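Local coordinates for protein GH18329p (Drosophila melanogaster, PDB 5YGB) that binds the N-terminus of Piwi through its Tudor domain and takes part in piRNA metabolism, which represses transposable elements in the germline, at residues 62-65 against 70-73; 80-83 against 89-92; 123-128 against 170-175; 147-152 against 212-217; 192-197 against 203-208. The protein carries 1 engineered substitution. One frame throughout, in Å; residues are numbered along the deposited sequence.

Interaction 1. Residues 62-65 against 70-73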
# COMPACT_ATOMS: atom_id res chain seq x y z
N ALA A 62 -0.10 15.73 0.76
CA ALA A 62 0.23 15.27 2.10
C ALA A 62 -1.06 15.06 2.87
O ALA A 62 -1.95 15.91 2.78
CB ALA A 62 1.12 16.27 2.82
N ALA A 63 -1.19 13.96 3.60
CA ALA A 63 -2.42 13.72 4.35
C ALA A 63 -2.13 13.09 5.68
O ALA A 63 -1.25 12.21 5.80
CB ALA A 63 -3.37 12.84 3.55
N VAL A 64 -2.89 13.50 6.69
CA VAL A 64 -2.76 12.88 8.00
C VAL A 64 -3.78 11.76 8.12
O VAL A 64 -4.95 11.92 7.76
CB VAL A 64 -2.93 13.90 9.16
CG1 VAL A 64 -4.29 14.60 9.11
CG2 VAL A 64 -2.73 13.22 10.51
N PHE A 65 -3.31 10.60 8.58
CA PHE A 65 -4.19 9.49 8.87
C PHE A 65 -4.42 9.50 10.38
O PHE A 65 -3.50 9.25 11.15
CB PHE A 65 -3.59 8.17 8.40
CG PHE A 65 -4.52 7.00 8.51
CD1 PHE A 65 -5.88 7.16 8.35
CD2 PHE A 65 -4.02 5.73 8.77
CE1 PHE A 65 -6.74 6.08 8.45
CE2 PHE A 65 -4.88 4.64 8.87
CZ PHE A 65 -6.24 4.82 8.71
N LYS A 70 0.12 10.46 11.88
CA LYS A 70 1.30 10.75 11.07
C LYS A 70 0.88 11.27 9.70
O LYS A 70 -0.25 11.05 9.27
CB LYS A 70 2.19 9.51 10.94
CG LYS A 70 2.73 9.02 12.29
CD LYS A 70 3.47 7.69 12.16
CE LYS A 70 4.20 7.34 13.45
NZ LYS A 70 5.24 8.35 13.82
N TRP A 71 1.80 11.98 9.04
CA TRP A 71 1.53 12.56 7.72
C TRP A 71 2.22 11.74 6.64
O TRP A 71 3.40 11.41 6.76
CB TRP A 71 1.99 14.01 7.67
CG TRP A 71 1.07 14.94 8.40
CD1 TRP A 71 1.03 15.17 9.75
CD2 TRP A 71 0.05 15.76 7.83
NE1 TRP A 71 0.05 16.09 10.05
CE2 TRP A 71 -0.57 16.47 8.88
CE3 TRP A 71 -0.40 15.98 6.52
CZ2 TRP A 71 -1.61 17.37 8.68
CZ3 TRP A 71 -1.43 16.88 6.31
CH2 TRP A 71 -2.03 17.56 7.38
N TYR A 72 1.46 11.46 5.59
CA TYR A 72 1.87 10.56 4.52
C TYR A 72 1.72 11.19 3.15
O TYR A 72 0.85 12.05 2.94
CB TYR A 72 1.04 9.27 4.59
CG TYR A 72 1.34 8.47 5.83
CD1 TYR A 72 2.48 7.68 5.91
CD2 TYR A 72 0.50 8.51 6.94
CE1 TYR A 72 2.78 6.95 7.04
CE2 TYR A 72 0.78 7.77 8.08
CZ TYR A 72 1.92 7.00 8.12
OH TYR A 72 2.23 6.26 9.25
N ARG A 73 2.53 10.73 2.20
CA ARG A 73 2.32 11.06 0.80
C ARG A 73 1.14 10.27 0.25
O ARG A 73 1.03 9.06 0.47
CB ARG A 73 3.57 10.77 -0.04
CG ARG A 73 4.82 11.53 0.44
CD ARG A 73 5.96 11.48 -0.56
NE ARG A 73 6.45 10.12 -0.78
CZ ARG A 73 7.42 9.82 -1.63
NH1 ARG A 73 8.00 10.79 -2.33
NH2 ARG A 73 7.82 8.56 -1.79
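Val64 sits on one face of the Trp71 indole, with CB 3.7 Å from the centroid of the six-membered ring, and this CH-pi contact is the apolar centre of this part of the hairpin made by strands 60-65 and 70-81 of the Tudor core. The two residues form a non-hydrogen-bonded antiparallel pair. With CG2 of Val64 anti to the backbone N, that methyl lies near the pyrrole side, 4.0 Å from Trp71 NE1, while CG1 lies over the benzene side, 3.9 Å from Trp71 CZ2. Ala62 follows on the same face of the sheet: its CB is 4.0 Å from Trp71 CE3, and its carbonyl O approaches the ring edge in plane. Tyr41 of helix 25-41 meets the Trp71 ring as well, which carries the packing from the hairpin to that helix.

Ala63 and Tyr72 point to the other face of the sheet, where the Tyr72 ring meets that of Tyr98 and its OH is hydrogen-bonded to Asp68 in the turn. Their backbones form the hydrogen-bonded pair: Ala63 N gives to Tyr72 O at 2.9 Å, and Tyr72 N returns to Ala63 O at 2.8 Å.

Interaction 2. Residues 80-83 against 89-92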
# COMPACT_ATOMS: atom_id res chain seq x y z
N MET A 80 -15.53 13.10 -4.46
CA MET A 80 -16.98 13.03 -4.52
C MET A 80 -17.59 13.97 -3.50
O MET A 80 -16.92 14.36 -2.54
CB MET A 80 -17.44 11.60 -4.28
CG MET A 80 -16.88 11.00 -3.03
SD MET A 80 -16.18 9.38 -3.38
CE MET A 80 -14.63 9.85 -4.11
N PRO A 81 -18.85 14.37 -3.70
CA PRO A 81 -19.42 15.26 -2.69
C PRO A 81 -19.69 14.54 -1.38
O PRO A 81 -19.98 13.35 -1.36
CB PRO A 81 -20.74 15.73 -3.33
CG PRO A 81 -20.60 15.44 -4.79
CD PRO A 81 -19.72 14.23 -4.88
N ASN A 82 -19.54 15.28 -0.29
CA ASN A 82 -19.98 14.80 1.02
C ASN A 82 -21.52 14.62 0.99
O ASN A 82 -22.23 15.50 0.43
CB ASN A 82 -19.54 15.80 2.07
CG ASN A 82 -19.86 15.36 3.49
OD1 ASN A 82 -21.01 15.12 3.82
ND2 ASN A 82 -18.83 15.27 4.34
N GLN A 83 -22.05 13.49 1.51
CA GLN A 83 -23.49 13.16 1.20
C GLN A 83 -24.38 14.00 2.10
O GLN A 83 -25.57 14.31 1.82
CB GLN A 83 -23.95 11.75 1.48
CG GLN A 83 -22.92 10.68 1.48
CD GLN A 83 -23.42 9.36 0.96
OE1 GLN A 83 -24.39 8.73 1.44
NE2 GLN A 83 -22.61 8.85 -0.02
N GLN A 89 -16.23 18.14 -0.16
CA GLN A 89 -15.90 16.90 -0.85
C GLN A 89 -15.35 15.85 0.10
O GLN A 89 -14.93 16.17 1.22
CB GLN A 89 -14.91 17.18 -1.98
CG GLN A 89 -15.55 17.93 -3.15
CD GLN A 89 -14.54 18.58 -4.09
OE1 GLN A 89 -13.39 18.83 -3.72
NE2 GLN A 89 -14.97 18.83 -5.32
N VAL A 90 -15.40 14.60 -0.34
CA VAL A 90 -14.73 13.49 0.31
C VAL A 90 -13.68 13.02 -0.68
O VAL A 90 -13.98 12.88 -1.87
CB VAL A 90 -15.71 12.35 0.68
CG1 VAL A 90 -14.96 11.16 1.29
CG2 VAL A 90 -16.78 12.86 1.64
N ILE A 91 -12.45 12.82 -0.22
CA ILE A 91 -11.33 12.52 -1.10
C ILE A 91 -10.84 11.10 -0.89
O ILE A 91 -10.52 10.71 0.23
CB ILE A 91 -10.15 13.50 -0.87
CG1 ILE A 91 -10.65 14.94 -0.83
CG2 ILE A 91 -9.04 13.30 -1.89
CD1 ILE A 91 -11.09 15.46 -2.15
N ASP A 92 -10.81 10.32 -1.96
CA ASP A 92 -10.27 8.97 -1.95
C ASP A 92 -8.76 9.05 -2.18
O ASP A 92 -8.32 9.45 -3.27
CB ASP A 92 -10.98 8.13 -3.03
CG ASP A 92 -10.66 6.65 -2.95
OD1 ASP A 92 -9.94 6.22 -2.03
OD2 ASP A 92 -11.18 5.91 -3.83
O HOH W 1 -15.96 15.74 3.71
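Met80 and Val90 hold each other through two backbone hydrogen bonds, Met80 N to Val90 O at 3.0 Å and the nearly straight Val90 N to Met80 O at 2.7 Å. The Met80 side chain starts with CG between the backbone N and the carbonyl carbon (chi1 52°), which sets CG 3.6 Å from Val90 O and beside Val90 CB. From there the chain bends twice, and CE arrives 4.2 Å from Asp92 CB, two residues further along the facing strand.

Pro81 comes next, in a non-hydrogen-bonded pair with Gln89 whose CA atoms lie 4.3 Å apart. Here strand 70-81 ends: the hairpin it makes with strand 89-95 belongs to the antiparallel sheet of the Tudor core, and strand 101-104 flanks it on the far side of 89-95, with Tyr103 against Val90.

Asn82 has left the strand but keeps touch. Its CA is 3.8 Å from Val90 CG2, a methyl that also faces its CB. Both ends of its amide are used: ND2 gives to a water at 3.0 Å that itself donates to Gln89 O, while OD1 accepts from Tyr84 N in the connecting turn.

Interaction 3. Residues 123-128 against 170-175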
# COMPACT_ATOMS: atom_id res chain seq x y z
N ALA A 123 5.66 1.78 -2.22
CA ALA A 123 4.84 0.57 -2.22
C ALA A 123 4.65 0.00 -3.61
O ALA A 123 4.32 0.74 -4.54
CB ALA A 123 3.47 0.84 -1.58
N VAL A 124 4.88 -1.30 -3.75
CA VAL A 124 4.59 -1.99 -5.01
C VAL A 124 3.53 -3.05 -4.80
O VAL A 124 3.68 -3.95 -3.96
CB VAL A 124 5.84 -2.64 -5.60
CG1 VAL A 124 5.47 -3.40 -6.87
CG2 VAL A 124 6.90 -1.59 -5.91
N GLU A 125 2.43 -2.94 -5.55
CA GLU A 125 1.35 -3.91 -5.50
C GLU A 125 1.79 -5.22 -6.15
O GLU A 125 2.35 -5.22 -7.24
CB GLU A 125 0.09 -3.37 -6.19
CG GLU A 125 -1.15 -4.16 -5.87
CD GLU A 125 -2.34 -3.78 -6.71
OE1 GLU A 125 -2.36 -2.65 -7.25
OE2 GLU A 125 -3.26 -4.61 -6.84
N CYS A 126 1.52 -6.33 -5.47
CA CYS A 126 1.93 -7.67 -5.90
C CYS A 126 0.80 -8.65 -5.68
O CYS A 126 -0.16 -8.36 -4.96
CB CYS A 126 3.14 -8.18 -5.12
SG CYS A 126 4.64 -7.21 -5.20
N PHE A 127 0.94 -9.83 -6.26
CA PHE A 127 0.16 -10.99 -5.85
C PHE A 127 1.10 -12.13 -5.47
O PHE A 127 2.27 -12.15 -5.87
CB PHE A 127 -0.85 -11.40 -6.95
CG PHE A 127 -0.22 -12.01 -8.19
CD1 PHE A 127 0.27 -11.19 -9.21
CD2 PHE A 127 -0.20 -13.38 -8.38
CE1 PHE A 127 0.81 -11.74 -10.36
CE2 PHE A 127 0.34 -13.93 -9.54
CZ PHE A 127 0.84 -13.10 -10.53
N LEU A 128 0.60 -13.06 -4.67
CA LEU A 128 1.38 -14.23 -4.29
C LEU A 128 1.29 -15.24 -5.42
O LEU A 128 0.20 -15.69 -5.75
CB LEU A 128 0.88 -14.84 -2.98
CG LEU A 128 1.77 -15.90 -2.33
CD1 LEU A 128 3.09 -15.26 -1.88
CD2 LEU A 128 1.04 -16.56 -1.16
N LYS A 170 1.17 -10.74 -14.13
CA LYS A 170 -0.18 -10.90 -14.65
C LYS A 170 -0.72 -9.54 -15.06
O LYS A 170 -0.44 -8.53 -14.43
CB LYS A 170 -1.11 -11.57 -13.62
CG LYS A 170 -1.72 -10.63 -12.59
CD LYS A 170 -2.99 -11.22 -11.97
CE LYS A 170 -2.67 -12.41 -11.08
NZ LYS A 170 -3.85 -12.84 -10.26
N GLU A 171 -1.47 -9.53 -16.15
CA GLU A 171 -2.11 -8.32 -16.62
C GLU A 171 -3.13 -7.89 -15.59
O GLU A 171 -3.92 -8.70 -15.11
CB GLU A 171 -2.77 -8.55 -17.97
CG GLU A 171 -2.77 -7.35 -18.88
CD GLU A 171 -3.57 -7.57 -20.13
OE1 GLU A 171 -4.38 -8.53 -20.16
OE2 GLU A 171 -3.38 -6.81 -21.10
N ARG A 172 -3.11 -6.61 -15.23
CA ARG A 172 -4.12 -6.08 -14.33
C ARG A 172 -5.49 -6.18 -14.96
O ARG A 172 -5.67 -5.83 -16.13
CB ARG A 172 -3.81 -4.63 -13.97
CG ARG A 172 -2.95 -4.48 -12.74
CD ARG A 172 -2.94 -3.04 -12.25
NE ARG A 172 -2.21 -2.89 -10.99
CZ ARG A 172 -0.90 -2.68 -10.90
NH1 ARG A 172 -0.16 -2.58 -12.00
NH2 ARG A 172 -0.32 -2.55 -9.72
N PRO A 173 -6.47 -6.67 -14.19
CA PRO A 173 -7.86 -6.73 -14.66
C PRO A 173 -8.45 -5.33 -14.75
O PRO A 173 -7.83 -4.36 -14.31
CB PRO A 173 -8.55 -7.56 -13.58
CG PRO A 173 -7.75 -7.31 -12.36
CD PRO A 173 -6.33 -7.19 -12.82
N ARG A 174 -9.65 -5.22 -15.32
CA ARG A 174 -10.34 -3.94 -15.34
C ARG A 174 -10.76 -3.61 -13.91
O ARG A 174 -11.32 -4.45 -13.21
CB ARG A 174 -11.55 -4.00 -16.28
CG ARG A 174 -12.30 -2.68 -16.39
CD ARG A 174 -13.44 -2.78 -17.38
NE ARG A 174 -14.47 -3.72 -16.95
CZ ARG A 174 -15.44 -3.41 -16.10
NH1 ARG A 174 -15.52 -2.18 -15.59
NH2 ARG A 174 -16.34 -4.32 -15.76
N ALA A 175 -10.46 -2.40 -13.47
CA ALA A 175 -10.76 -1.99 -12.10
C ALA A 175 -12.26 -1.75 -11.92
O ALA A 175 -12.94 -1.27 -12.82
CB ALA A 175 -9.98 -0.74 -11.73
O HOH W 2 -4.31 -4.41 -9.45
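Lys170 runs its aliphatic chain over one face of the Phe127 ring, and this is the tightly packed half of the contact. CE stands almost exactly above the ring centre, 3.4 Å from the centroid, in a CH-pi contact, while CG touches near the rim, 3.6 Å from Phe127 CE1. A bend at chi3 (69°) lets the chain meet the ring at both CG and CE instead of leaving it after the first touch. The ammonium remains above the same face, NZ 4.3 Å from the Phe127 centroid, a cation-pi interaction.

The other half is looser and wetter. Glu125 and the extended Arg172 are joined by a single salt-bridge hydrogen bond, NH2 to OE1, 3.2 Å long and straight at 170°. The acceptor lies in the guanidinium plane, yet Arg172 comes to OE1 from above the carboxylate, 64° out of its plane, so the two groups do not form the flat, paired bridge. A water fills in beside them: it donates to Glu125 OE2 at 2.8 Å and accepts a weak bond from Arg172 NE. Thr187 holds NH1.

No backbone bonds link the two segments, because strand 188-195 runs between strands 124-128 and 162-171; its Leu189 touches all four side chains. These strands belong to a five-stranded sheet whose first and last strands also pair, as in the OB-like SN-like half of extended Tudor domains. Across the intervening strand the two cations thus find different partners: Lys170 an aromatic face, Arg172 a carboxylate held by one direct bond and by a water that NE reaches weakly.

Interaction 4. Residues 147-152 against 212-217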
# COMPACT_ATOMS: atom_id res chain seq x y z
N ILE A 147 -7.21 -14.75 4.28
CA ILE A 147 -6.65 -13.41 4.36
C ILE A 147 -5.95 -13.22 5.70
O ILE A 147 -4.83 -12.72 5.74
CB ILE A 147 -7.75 -12.34 4.16
CG1 ILE A 147 -8.39 -12.49 2.78
CG2 ILE A 147 -7.16 -10.95 4.34
CD1 ILE A 147 -9.60 -11.61 2.56
N ALA A 148 -6.59 -13.66 6.78
CA ALA A 148 -6.00 -13.56 8.11
C ALA A 148 -4.70 -14.34 8.22
O ALA A 148 -3.72 -13.85 8.78
CB ALA A 148 -7.01 -14.03 9.16
N LYS A 149 -4.68 -15.56 7.68
CA LYS A 149 -3.46 -16.36 7.74
C LYS A 149 -2.33 -15.66 6.99
O LYS A 149 -1.19 -15.65 7.46
CB LYS A 149 -3.71 -17.76 7.16
CG LYS A 149 -2.49 -18.67 7.20
CD LYS A 149 -2.02 -18.92 8.62
CE LYS A 149 -0.87 -19.91 8.66
NZ LYS A 149 -0.52 -20.33 10.04
N PHE A 150 -2.64 -15.08 5.84
CA PHE A 150 -1.62 -14.37 5.07
C PHE A 150 -1.13 -13.13 5.83
O PHE A 150 0.07 -12.83 5.84
CB PHE A 150 -2.17 -13.99 3.69
CG PHE A 150 -1.16 -13.35 2.80
CD1 PHE A 150 -0.12 -14.09 2.25
CD2 PHE A 150 -1.22 -11.99 2.52
CE1 PHE A 150 0.83 -13.50 1.41
CE2 PHE A 150 -0.27 -11.38 1.69
CZ PHE A 150 0.76 -12.15 1.14
N GLU A 151 -2.03 -12.40 6.47
CA GLU A 151 -1.64 -11.27 7.31
C GLU A 151 -0.72 -11.72 8.44
O GLU A 151 0.25 -11.03 8.76
CB GLU A 151 -2.88 -10.57 7.88
CG GLU A 151 -3.66 -9.81 6.81
CD GLU A 151 -4.98 -9.25 7.32
OE1 GLU A 151 -5.60 -9.89 8.19
OE2 GLU A 151 -5.39 -8.18 6.83
N GLU A 152 -1.03 -12.86 9.04
CA GLU A 152 -0.21 -13.42 10.11
C GLU A 152 1.18 -13.83 9.64
O GLU A 152 2.18 -13.50 10.28
CB GLU A 152 -0.91 -14.64 10.73
CG GLU A 152 -2.19 -14.32 11.49
CD GLU A 152 -2.86 -15.57 12.04
OE1 GLU A 152 -3.82 -16.07 11.41
OE2 GLU A 152 -2.42 -16.07 13.10
N GLN A 212 -1.43 -26.15 4.53
CA GLN A 212 -2.23 -25.99 5.74
C GLN A 212 -3.70 -25.66 5.45
O GLN A 212 -4.47 -25.35 6.36
CB GLN A 212 -1.60 -24.94 6.65
CG GLN A 212 -0.23 -25.39 7.15
CD GLN A 212 0.47 -24.38 8.05
OE1 GLN A 212 -0.17 -23.52 8.65
NE2 GLN A 212 1.78 -24.50 8.15
N GLY A 213 -4.10 -25.72 4.17
CA GLY A 213 -5.50 -25.66 3.80
C GLY A 213 -6.09 -24.28 3.58
O GLY A 213 -7.31 -24.13 3.52
N PHE A 214 -5.23 -23.27 3.42
CA PHE A 214 -5.68 -21.89 3.22
C PHE A 214 -5.65 -21.44 1.76
O PHE A 214 -6.13 -20.35 1.42
CB PHE A 214 -4.84 -20.94 4.06
CG PHE A 214 -4.97 -21.16 5.53
CD1 PHE A 214 -6.04 -20.63 6.23
CD2 PHE A 214 -4.02 -21.89 6.22
CE1 PHE A 214 -6.15 -20.84 7.59
CE2 PHE A 214 -4.14 -22.11 7.58
CZ PHE A 214 -5.20 -21.57 8.27
N ALA A 215 -5.05 -22.26 0.91
CA ALA A 215 -4.99 -21.96 -0.52
C ALA A 215 -4.89 -23.25 -1.31
O ALA A 215 -4.59 -24.30 -0.75
CB ALA A 215 -3.79 -21.06 -0.83
N LEU A 216 -5.14 -23.16 -2.61
CA LEU A 216 -4.93 -24.27 -3.53
C LEU A 216 -3.81 -23.93 -4.52
O LEU A 216 -3.59 -22.75 -4.82
CB LEU A 216 -6.22 -24.60 -4.28
CG LEU A 216 -7.42 -25.03 -3.44
CD1 LEU A 216 -8.66 -25.12 -4.31
CD2 LEU A 216 -7.15 -26.37 -2.76
N PRO A 217 -3.11 -24.94 -5.03
CA PRO A 217 -2.11 -24.65 -6.07
C PRO A 217 -2.76 -24.24 -7.39
O PRO A 217 -3.97 -24.43 -7.58
CB PRO A 217 -1.36 -25.98 -6.21
CG PRO A 217 -2.32 -27.01 -5.74
CD PRO A 217 -3.15 -26.37 -4.67
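Lys149 reaches from its helix over the face of the Phe214 ring, the two side chains crossing at about a right angle. Its CB meets the ring on one side, 3.8 Å from Phe214 CD1. CG is anti to the backbone N (chi1 -179°), and that brings it above the middle of the ring, 3.8 Å from the centroid, as a CH-pi contact. The chain then bends at chi2 (61°). CD moves out across the far side of the ring, 4.0 Å from Phe214 CE2, and CE is already passing from aromatic to polar company: it lies 4.1 Å from the same CE2 and 3.7 Å from Gln212 OE1. The chain ends in a long, weak hydrogen bond from NZ to Gln212 OE1, 3.5 Å. The grip is therefore mainly that of the methylenes on the ring, with the amide a minor partner at the tip.

Both partners of Lys149 follow the C-terminal end of helix 205-211. Gly213, at positive phi (88°), is the C-prime residue of a Schellman motif in which Phe214 N bonds back to Met209 O and Gly213 N to Ile210 O; this turns the chain so that Phe214 faces Lys149. Helix 144-154 also takes the Phe214 carbonyl on Ser146 OG, and on another side its Phe150 packs against Met209 of helix 205-211. Beyond Phe214 the chain runs into the short strand 216-217, which pairs with strand 131-132.

Interaction 5. Residues 192-197 against 203-208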
# COMPACT_ATOMS: atom_id res chain seq x y z
N VAL A 192 4.95 -12.78 -6.87
CA VAL A 192 6.14 -13.05 -6.08
C VAL A 192 6.05 -14.32 -5.27
O VAL A 192 4.96 -14.78 -4.91
CB VAL A 192 6.45 -11.88 -5.10
CG1 VAL A 192 6.79 -10.61 -5.87
CG2 VAL A 192 5.30 -11.63 -4.10
N GLU A 193 7.22 -14.88 -5.00
CA GLU A 193 7.42 -15.85 -3.93
C GLU A 193 7.82 -15.08 -2.68
O GLU A 193 8.55 -14.09 -2.77
CB GLU A 193 8.51 -16.85 -4.28
CG GLU A 193 8.18 -17.73 -5.45
CD GLU A 193 9.16 -18.88 -5.60
OE1 GLU A 193 10.23 -18.85 -4.96
OE2 GLU A 193 8.84 -19.82 -6.37
N LEU A 194 7.38 -15.52 -1.52
CA LEU A 194 7.75 -14.88 -0.27
C LEU A 194 8.20 -15.93 0.71
O LEU A 194 7.56 -16.97 0.84
CB LEU A 194 6.58 -14.14 0.37
CG LEU A 194 5.98 -12.90 -0.27
CD1 LEU A 194 4.80 -12.44 0.56
CD2 LEU A 194 7.04 -11.81 -0.37
N PHE A 195 9.28 -15.67 1.42
CA PHE A 195 9.51 -16.50 2.58
C PHE A 195 10.13 -15.72 3.71
O PHE A 195 10.74 -14.67 3.53
CB PHE A 195 10.34 -17.72 2.23
CG PHE A 195 11.76 -17.43 1.90
CD1 PHE A 195 12.73 -17.42 2.89
CD2 PHE A 195 12.15 -17.23 0.58
CE1 PHE A 195 14.05 -17.17 2.58
CE2 PHE A 195 13.47 -16.99 0.26
CZ PHE A 195 14.42 -16.97 1.26
N ASP A 196 9.92 -16.25 4.90
CA ASP A 196 10.36 -15.64 6.13
C ASP A 196 11.68 -16.29 6.54
O ASP A 196 11.71 -17.46 6.89
CB ASP A 196 9.29 -15.82 7.21
CG ASP A 196 9.63 -15.12 8.50
OD1 ASP A 196 10.79 -14.70 8.69
OD2 ASP A 196 8.71 -14.99 9.34
N PRO A 197 12.79 -15.53 6.50
CA PRO A 197 14.10 -16.11 6.81
C PRO A 197 14.32 -16.43 8.28
O PRO A 197 15.29 -17.12 8.61
CB PRO A 197 15.07 -15.02 6.35
CG PRO A 197 14.30 -13.75 6.48
CD PRO A 197 12.88 -14.11 6.10
N LEU A 203 9.85 -24.02 3.76
CA LEU A 203 8.74 -23.77 2.85
C LEU A 203 8.48 -22.28 2.72
O LEU A 203 8.59 -21.55 3.71
CB LEU A 203 7.47 -24.46 3.34
CG LEU A 203 7.17 -25.92 2.96
CD1 LEU A 203 8.33 -26.85 3.29
CD2 LEU A 203 5.90 -26.37 3.68
N ASN A 204 8.12 -21.84 1.53
CA ASN A 204 7.74 -20.44 1.37
C ASN A 204 6.27 -20.25 1.75
O ASN A 204 5.58 -21.23 2.07
CB ASN A 204 8.04 -19.96 -0.06
CG ASN A 204 7.23 -20.69 -1.12
OD1 ASN A 204 6.05 -20.97 -0.95
ND2 ASN A 204 7.88 -20.98 -2.24
N ILE A 205 5.80 -19.02 1.73
CA ILE A 205 4.49 -18.71 2.28
C ILE A 205 3.35 -19.33 1.45
O ILE A 205 2.37 -19.81 2.01
CB ILE A 205 4.32 -17.17 2.44
CG1 ILE A 205 5.16 -16.71 3.64
CG2 ILE A 205 2.86 -16.78 2.63
CD1 ILE A 205 5.10 -15.23 3.94
N ALA A 206 3.50 -19.37 0.13
CA ALA A 206 2.54 -20.06 -0.73
C ALA A 206 2.41 -21.53 -0.33
O ALA A 206 1.30 -22.06 -0.22
CB ALA A 206 2.95 -19.96 -2.19
N ASP A 207 3.54 -22.19 -0.11
CA ASP A 207 3.51 -23.60 0.22
C ASP A 207 2.96 -23.83 1.63
O ASP A 207 2.28 -24.83 1.87
CB ASP A 207 4.89 -24.23 0.06
CG ASP A 207 5.25 -24.44 -1.40
OD1 ASP A 207 4.33 -24.51 -2.24
OD2 ASP A 207 6.46 -24.52 -1.72
N LEU A 208 3.24 -22.91 2.56
CA LEU A 208 2.63 -22.99 3.88
C LEU A 208 1.10 -22.85 3.79
O LEU A 208 0.37 -23.61 4.43
CB LEU A 208 3.20 -21.91 4.80
CG LEU A 208 4.64 -22.15 5.26
CD1 LEU A 208 5.16 -20.91 5.97
CD2 LEU A 208 4.71 -23.36 6.18
O HOH W 3 5.60 -17.93 -1.74
O HOH W 4 9.19 -19.16 5.29
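Asn204 and Glu193 bring two flat groups near each other without stacking: the amide and carboxylate planes are 53° apart, and ND2 stays 4.2 Å from Glu193 OE1. The third flat group, the Phe195 ring, leads away; only its root takes part, with Phe195 CB 3.9 Å from Asn204 CA.

The firm link is in the backbone. Leu194 O accepts a straight hydrogen bond (170°) from Ile205 N at 2.8 Å, and Asn204 CB presses on the same oxygen, 3.2 Å from Leu194 O. Next to this bond, Ile205 CD1 reaches Leu194 CB at 4.0 Å, and both of these side chains rest on Phe150 of helix 144-154. A water extends the junction by accepting from Leu194 N and Ala206 N, so strand and helix each spend an N-H on it. A second water sits between Asp196 N and Leu203 O, where the two segments draw apart.

Asn204 also organises its own helix. Its CG lies between the backbone N and the carbonyl carbon (chi1 63°), which turns OD1 forward over the first turn to accept from Asp207 N at 2.9 Å, while Asn204 O takes Leu208 N in the first backbone bond of the helix. This is a classical N-cap by asparagine, here at the start of helix 205-211 and tied through Leu194 O to the C-terminal end of strand 188-195.

How the interactions relate
The five contacts fall into two groups. Interactions 1 and 2 share strand 70-81 in the antiparallel sheet of the Tudor core, with centres about 18 Å apart. Interactions 3, 4 and 5 belong to the other half of the extended Tudor domain: 3 and 5 share its five-stranded sheet, and 4 and 5, centres about 11 Å apart, meet at Phe150. Along the chain the segments of 3 and 4 alternate, and 5 lies within the span of 4. The centres of 2 and 5 are about 40 Å apart, but 1 and 3 approach to about 7 Å between nearest atoms. Strands 5-12 and 17-22 of the second sheet precede the Tudor core, so the two halves are interleaved into one domain.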